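Local atomic coordinates of aryl acylamidase (PDB entry 4YJ6), a protein that probably hydrolyses the amide bond of N-acylated aryl amines, as a member of the amidase signature family. Residues A[309-314]-A[382-387]; A[272-277]-A[393-398]. One frame throughout, in Å; residues are numbered along the deposited sequence.

Interaction 1. Residues A[309-314]-A[382-387]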
loop_
_atom_site.group_PDB
_atom_site.type_symbol
_atom_site.label_atom_id
_atom_site.label_comp_id
_atom_site.label_asym_id
_atom_site.label_seq_id
_atom_site.Cartn_x
_atom_site.Cartn_y
_atom_site.Cartn_z
ATOM N N LEU A 309 -21.722 11.553 -3.722
ATOM C CA LEU A 309 -20.658 12.553 -3.688
ATOM C C LEU A 309 -20.859 13.682 -4.684
ATOM O O LEU A 309 -20.342 14.776 -4.490
ATOM C CB LEU A 309 -19.311 11.899 -3.976
ATOM C CG LEU A 309 -18.619 11.449 -2.698
ATOM C CD1 LEU A 309 -19.334 10.179 -2.173
ATOM C CD2 LEU A 309 -17.155 11.213 -2.977
ATOM N N GLY A 310 -21.611 13.422 -5.755
ATOM C CA GLY A 310 -21.838 14.443 -6.753
ATOM C C GLY A 310 -20.617 14.854 -7.580
ATOM O O GLY A 310 -20.511 16.008 -8.011
ATOM N N ILE A 311 -19.716 13.911 -7.830
ATOM C CA ILE A 311 -18.524 14.193 -8.642
ATOM C C ILE A 311 -18.969 14.503 -10.092
ATOM O O ILE A 311 -19.647 13.692 -10.705
ATOM C CB ILE A 311 -17.604 12.962 -8.646
ATOM C CG1 ILE A 311 -16.985 12.751 -7.239
ATOM C CG2 ILE A 311 -16.511 13.142 -9.691
ATOM C CD1 ILE A 311 -16.295 11.374 -7.092
ATOM N N PRO A 312 -18.621 15.685 -10.624
ATOM C CA PRO A 312 -19.150 16.072 -11.949
ATOM C C PRO A 312 -18.257 15.696 -13.124
ATOM O O PRO A 312 -18.602 15.942 -14.291
ATOM C CB PRO A 312 -19.261 17.584 -11.841
ATOM C CG PRO A 312 -18.072 17.938 -10.960
ATOM C CD PRO A 312 -18.023 16.834 -9.919
ATOM N N TYR A 313 -17.128 15.078 -12.820
ATOM C CA TYR A 313 -16.217 14.577 -13.842
ATOM C C TYR A 313 -16.511 13.105 -14.110
ATOM O O TYR A 313 -16.982 12.399 -13.234
ATOM C CB TYR A 313 -14.756 14.723 -13.350
ATOM C CG TYR A 313 -14.289 16.169 -13.345
ATOM C CD1 TYR A 313 -14.395 16.977 -12.195
ATOM C CD2 TYR A 313 -13.712 16.724 -14.488
ATOM C CE1 TYR A 313 -13.952 18.321 -12.210
ATOM C CE2 TYR A 313 -13.248 18.056 -14.508
ATOM C CZ TYR A 313 -13.372 18.841 -13.364
ATOM O OH TYR A 313 -12.926 20.161 -13.433
ATOM N N SER A 314 -16.214 12.626 -15.316
ATOM C CA SER A 314 -16.303 11.200 -15.582
ATOM C C SER A 314 -15.094 10.482 -14.985
ATOM O O SER A 314 -14.044 11.081 -14.747
ATOM C CB SER A 314 -16.321 10.915 -17.088
ATOM O OG SER A 314 -15.056 11.214 -17.637
ATOM N N PHE A 382 -11.661 16.842 -4.114
ATOM C CA PHE A 382 -11.425 17.206 -2.727
ATOM C C PHE A 382 -12.693 17.796 -2.117
ATOM O O PHE A 382 -13.094 17.381 -1.035
ATOM C CB PHE A 382 -10.240 18.183 -2.735
ATOM C CG PHE A 382 -9.967 18.906 -1.440
ATOM C CD1 PHE A 382 -9.441 18.251 -0.337
ATOM C CD2 PHE A 382 -10.098 20.295 -1.386
ATOM C CE1 PHE A 382 -9.096 18.979 0.839
ATOM C CE2 PHE A 382 -9.742 21.031 -0.226
ATOM C CZ PHE A 382 -9.234 20.362 0.889
ATOM N N ASP A 383 -13.348 18.727 -2.813
ATOM C CA ASP A 383 -14.504 19.387 -2.210
ATOM C C ASP A 383 -15.700 18.420 -2.160
ATOM O O ASP A 383 -16.535 18.516 -1.258
ATOM C CB ASP A 383 -14.869 20.663 -2.986
ATOM C CG ASP A 383 -14.092 21.877 -2.507
ATOM O OD1 ASP A 383 -13.570 21.840 -1.378
ATOM O OD2 ASP A 383 -14.004 22.846 -3.269
ATOM N N CYS A 384 -15.758 17.454 -3.081
ATOM C CA CYS A 384 -16.846 16.461 -3.028
ATOM C C CYS A 384 -16.648 15.577 -1.811
ATOM O O CYS A 384 -17.585 15.253 -1.109
ATOM C CB CYS A 384 -16.888 15.597 -4.284
ATOM S SG CYS A 384 -17.488 16.497 -5.772
HETATM N N MSE A 385 -15.401 15.210 -1.532
HETATM C CA MSE A 385 -15.131 14.457 -0.304
HETATM C C MSE A 385 -15.494 15.280 0.921
HETATM O O MSE A 385 -16.124 14.779 1.869
HETATM C CB MSE A 385 -13.651 14.129 -0.202
HETATM C CG MSE A 385 -13.267 13.045 -1.082
HETATM SE SE MSE A 385 -13.984 11.357 -0.345
HETATM C CE MSE A 385 -13.256 10.277 -1.811
ATOM N N ASN A 386 -15.092 16.544 0.914
ATOM C CA ASN A 386 -15.353 17.407 2.054
ATOM C C ASN A 386 -16.869 17.548 2.300
ATOM O O ASN A 386 -17.302 17.669 3.436
ATOM C CB ASN A 386 -14.762 18.805 1.832
ATOM C CG ASN A 386 -13.240 18.839 2.027
ATOM O OD1 ASN A 386 -12.524 19.626 1.376
ATOM N ND2 ASN A 386 -12.756 17.983 2.866
ATOM N N GLY A 387 -17.649 17.563 1.233
ATOM C CA GLY A 387 -19.107 17.674 1.376
ATOM C C GLY A 387 -19.665 16.489 2.150
ATOM O O GLY A 387 -20.618 16.622 2.911
HETATM O O HOH W 1 -20.203 15.861 -1.701
#
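C384 packs against the loop 309-312, with its sulfur against both backbone and side chains. SG sits 3.8 Å from G310 O and 4.1 Å from I311 CG1, and P312 CD is 4.2 Å from C384 SG. SG points away from its own carbonyl carbon and lies beside its backbone N (chi1 -72°), which sets it toward I311 and P312. C384 CB and C384 SG both lie 3.6 Å from L309 O. G310 takes a positive phi (68°), a backbone shape that favours glycine. On the inner side, the CD2 methyl of L309 rests 4.1 Å from the selenium of selenomethionine M385. The M385 chain is bent at chi2 (-72°), and its end comes back toward the loop although its CB points away. The polar link is a water. It donates to L309 O and to C384 O, at 2.8 Å from the latter, and so joins the loop to the helix backbone. L435 and S439 of helix 434-439 also touch M385. This is loop-on-helix packing in the amidase fold: the connection from strand 303-306 to helix 315-339 lies against the C-terminal part of helix 368-389.

Interaction 2. Residues A[272-277]-A[393-398]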
loop_
_atom_site.group_PDB
_atom_site.type_symbol
_atom_site.label_atom_id
_atom_site.label_comp_id
_atom_site.label_asym_id
_atom_site.label_seq_id
_atom_site.Cartn_x
_atom_site.Cartn_y
_atom_site.Cartn_z
ATOM N N GLY A 272 -21.566 7.251 5.825
ATOM C CA GLY A 272 -22.082 7.302 4.466
ATOM C C GLY A 272 -21.570 6.112 3.678
ATOM O O GLY A 272 -20.511 5.578 3.996
ATOM N N LEU A 273 -22.375 5.637 2.714
ATOM C CA LEU A 273 -22.024 4.446 1.926
ATOM C C LEU A 273 -22.180 4.777 0.440
ATOM O O LEU A 273 -23.169 5.398 0.030
ATOM C CB LEU A 273 -22.975 3.287 2.300
ATOM C CG LEU A 273 -22.880 2.044 1.426
ATOM C CD1 LEU A 273 -21.502 1.413 1.521
ATOM C CD2 LEU A 273 -23.998 1.032 1.840
ATOM N N THR A 274 -21.189 4.406 -0.372
ATOM C CA THR A 274 -21.349 4.475 -1.832
ATOM C C THR A 274 -20.824 3.192 -2.438
ATOM O O THR A 274 -19.827 2.654 -1.971
ATOM C CB THR A 274 -20.605 5.674 -2.433
ATOM O OG1 THR A 274 -20.781 5.675 -3.855
ATOM C CG2 THR A 274 -19.067 5.656 -2.059
ATOM N N LEU A 275 -21.500 2.659 -3.457
ATOM C CA LEU A 275 -20.993 1.450 -4.093
ATOM C C LEU A 275 -20.125 1.713 -5.320
ATOM O O LEU A 275 -19.538 0.791 -5.862
ATOM C CB LEU A 275 -22.162 0.499 -4.431
ATOM C CG LEU A 275 -22.983 0.151 -3.183
ATOM C CD1 LEU A 275 -24.198 -0.700 -3.583
ATOM C CD2 LEU A 275 -22.142 -0.566 -2.107
ATOM N N ASN A 276 -20.022 2.967 -5.768
ATOM C CA ASN A 276 -19.252 3.264 -6.961
ATOM C C ASN A 276 -18.879 4.733 -7.083
ATOM O O ASN A 276 -18.424 5.167 -8.144
ATOM C CB ASN A 276 -20.069 2.852 -8.210
ATOM C CG ASN A 276 -21.421 3.534 -8.275
ATOM O OD1 ASN A 276 -21.739 4.454 -7.508
ATOM N ND2 ASN A 276 -22.284 3.017 -9.173
ATOM N N TYR A 277 -19.001 5.478 -5.972
ATOM C CA TYR A 277 -18.758 6.926 -5.952
ATOM C C TYR A 277 -19.540 7.659 -7.026
ATOM O O TYR A 277 -19.184 8.782 -7.409
ATOM C CB TYR A 277 -17.254 7.244 -6.115
ATOM C CG TYR A 277 -16.329 6.654 -5.065
ATOM C CD1 TYR A 277 -16.045 7.350 -3.872
ATOM C CD2 TYR A 277 -15.695 5.460 -5.268
ATOM C CE1 TYR A 277 -15.139 6.840 -2.912
ATOM C CE2 TYR A 277 -14.758 4.942 -4.315
ATOM C CZ TYR A 277 -14.498 5.636 -3.133
ATOM O OH TYR A 277 -13.586 5.112 -2.208
ATOM N N ASP A 393 -19.365 10.995 9.645
ATOM C CA ASP A 393 -18.127 10.670 10.331
ATOM C C ASP A 393 -17.207 9.752 9.519
ATOM O O ASP A 393 -16.015 9.752 9.735
ATOM C CB ASP A 393 -18.447 10.000 11.683
ATOM C CG ASP A 393 -19.314 10.875 12.569
ATOM O OD1 ASP A 393 -18.915 12.032 12.829
ATOM O OD2 ASP A 393 -20.401 10.440 12.986
ATOM N N LEU A 394 -17.756 8.969 8.602
ATOM C CA LEU A 394 -16.989 7.974 7.862
ATOM C C LEU A 394 -17.656 7.790 6.523
ATOM O O LEU A 394 -18.850 8.030 6.412
ATOM C CB LEU A 394 -17.005 6.614 8.569
ATOM C CG LEU A 394 -16.223 6.460 9.870
ATOM C CD1 LEU A 394 -16.703 5.177 10.585
ATOM C CD2 LEU A 394 -14.685 6.423 9.642
ATOM N N LEU A 395 -16.893 7.342 5.530
ATOM C CA LEU A 395 -17.460 6.980 4.236
ATOM C C LEU A 395 -16.964 5.581 3.908
ATOM O O LEU A 395 -15.772 5.298 4.047
ATOM C CB LEU A 395 -17.001 7.955 3.161
ATOM C CG LEU A 395 -17.374 7.645 1.714
ATOM C CD1 LEU A 395 -18.882 7.604 1.597
ATOM C CD2 LEU A 395 -16.757 8.713 0.803
ATOM N N LEU A 396 -17.872 4.712 3.495
ATOM C CA LEU A 396 -17.529 3.353 3.062
ATOM C C LEU A 396 -17.710 3.233 1.561
ATOM O O LEU A 396 -18.658 3.778 1.003
ATOM C CB LEU A 396 -18.453 2.320 3.717
ATOM C CG LEU A 396 -18.530 2.379 5.228
ATOM C CD1 LEU A 396 -19.582 1.371 5.713
ATOM C CD2 LEU A 396 -17.137 2.088 5.800
ATOM N N ALA A 397 -16.853 2.446 0.931
ATOM C CA ALA A 397 -16.948 2.174 -0.509
ATOM C C ALA A 397 -16.217 0.871 -0.756
ATOM O O ALA A 397 -15.488 0.419 0.106
ATOM C CB ALA A 397 -16.303 3.344 -1.329
ATOM N N PRO A 398 -16.407 0.240 -1.928
ATOM C CA PRO A 398 -15.512 -0.870 -2.255
ATOM C C PRO A 398 -14.124 -0.289 -2.489
ATOM O O PRO A 398 -14.011 0.799 -3.050
ATOM C CB PRO A 398 -16.061 -1.432 -3.591
ATOM C CG PRO A 398 -17.447 -0.748 -3.782
ATOM C CD PRO A 398 -17.319 0.584 -3.038
HETATM O O HOH W 2 -12.338 2.858 -3.134
#
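A397 CB meets the Y277 ring obliquely, 3.4 Å from Y277 CZ. T274 CG2 lies over one face of the same ring, offset toward its rim, and reaches A397 CB at 3.7 Å. The Y277 ring extends from the loop that follows strand 270-273. L395 CD1 folds back over the G272 backbone, 3.5 Å from G272 O, because its CG is anti to the backbone N (chi1 173°). On the opposite face of the sheet from L395, L273 CD1 crosses the side chain of L396 and rests 3.9 Å from L396 CB. Further along, P398 CG abuts L275 O at 3.3 Å. The backbones are joined by three hydrogen bonds: G272 N to L394 O, L396 N to G272 O, and T274 N to L396 O. The last is 2.9 Å long, with N-H...O at 168°. T274 OG1 turns back to its own loop, where Y277 N makes a weak bond to it. At the polar edge a water lies in the plane of the Y277 ring, 2.7 Å from Y277 OH, and donates to P398 O. Replacing Y277 by alanine would probably leave a gap beside A397 and T274 and deprive that water of its phenolic partner. The pairing is that of two neighbouring parallel strands in the mixed central sheet of the amidase fold, with helix 284-299 packed on the L273 and L396 face.

How the interactions relate
The two contacts lie about 12 Å apart, centre to centre, on the same side of the molecule. They also touch. I311 CD1 packs on Y277 O, while L309 CD2 and M385 CE reach the Y277 ring and M385 SE meets L395 CD2. Interaction 1 is nested within interaction 2: the chain runs through 272-277, then 309-314, then 382-387 and finally 393-398. Strand 303-306 is an outermost strand of the large mixed sheet and pairs with strand 270-273, which pairs with 394-398. Helix 368-389 is followed, after a short link, by strand 394-398. Both contacts share one apolar core around Y277 and M385, which packs helix 368-389 and the loop after strand 303-306 beside that end of the sheet.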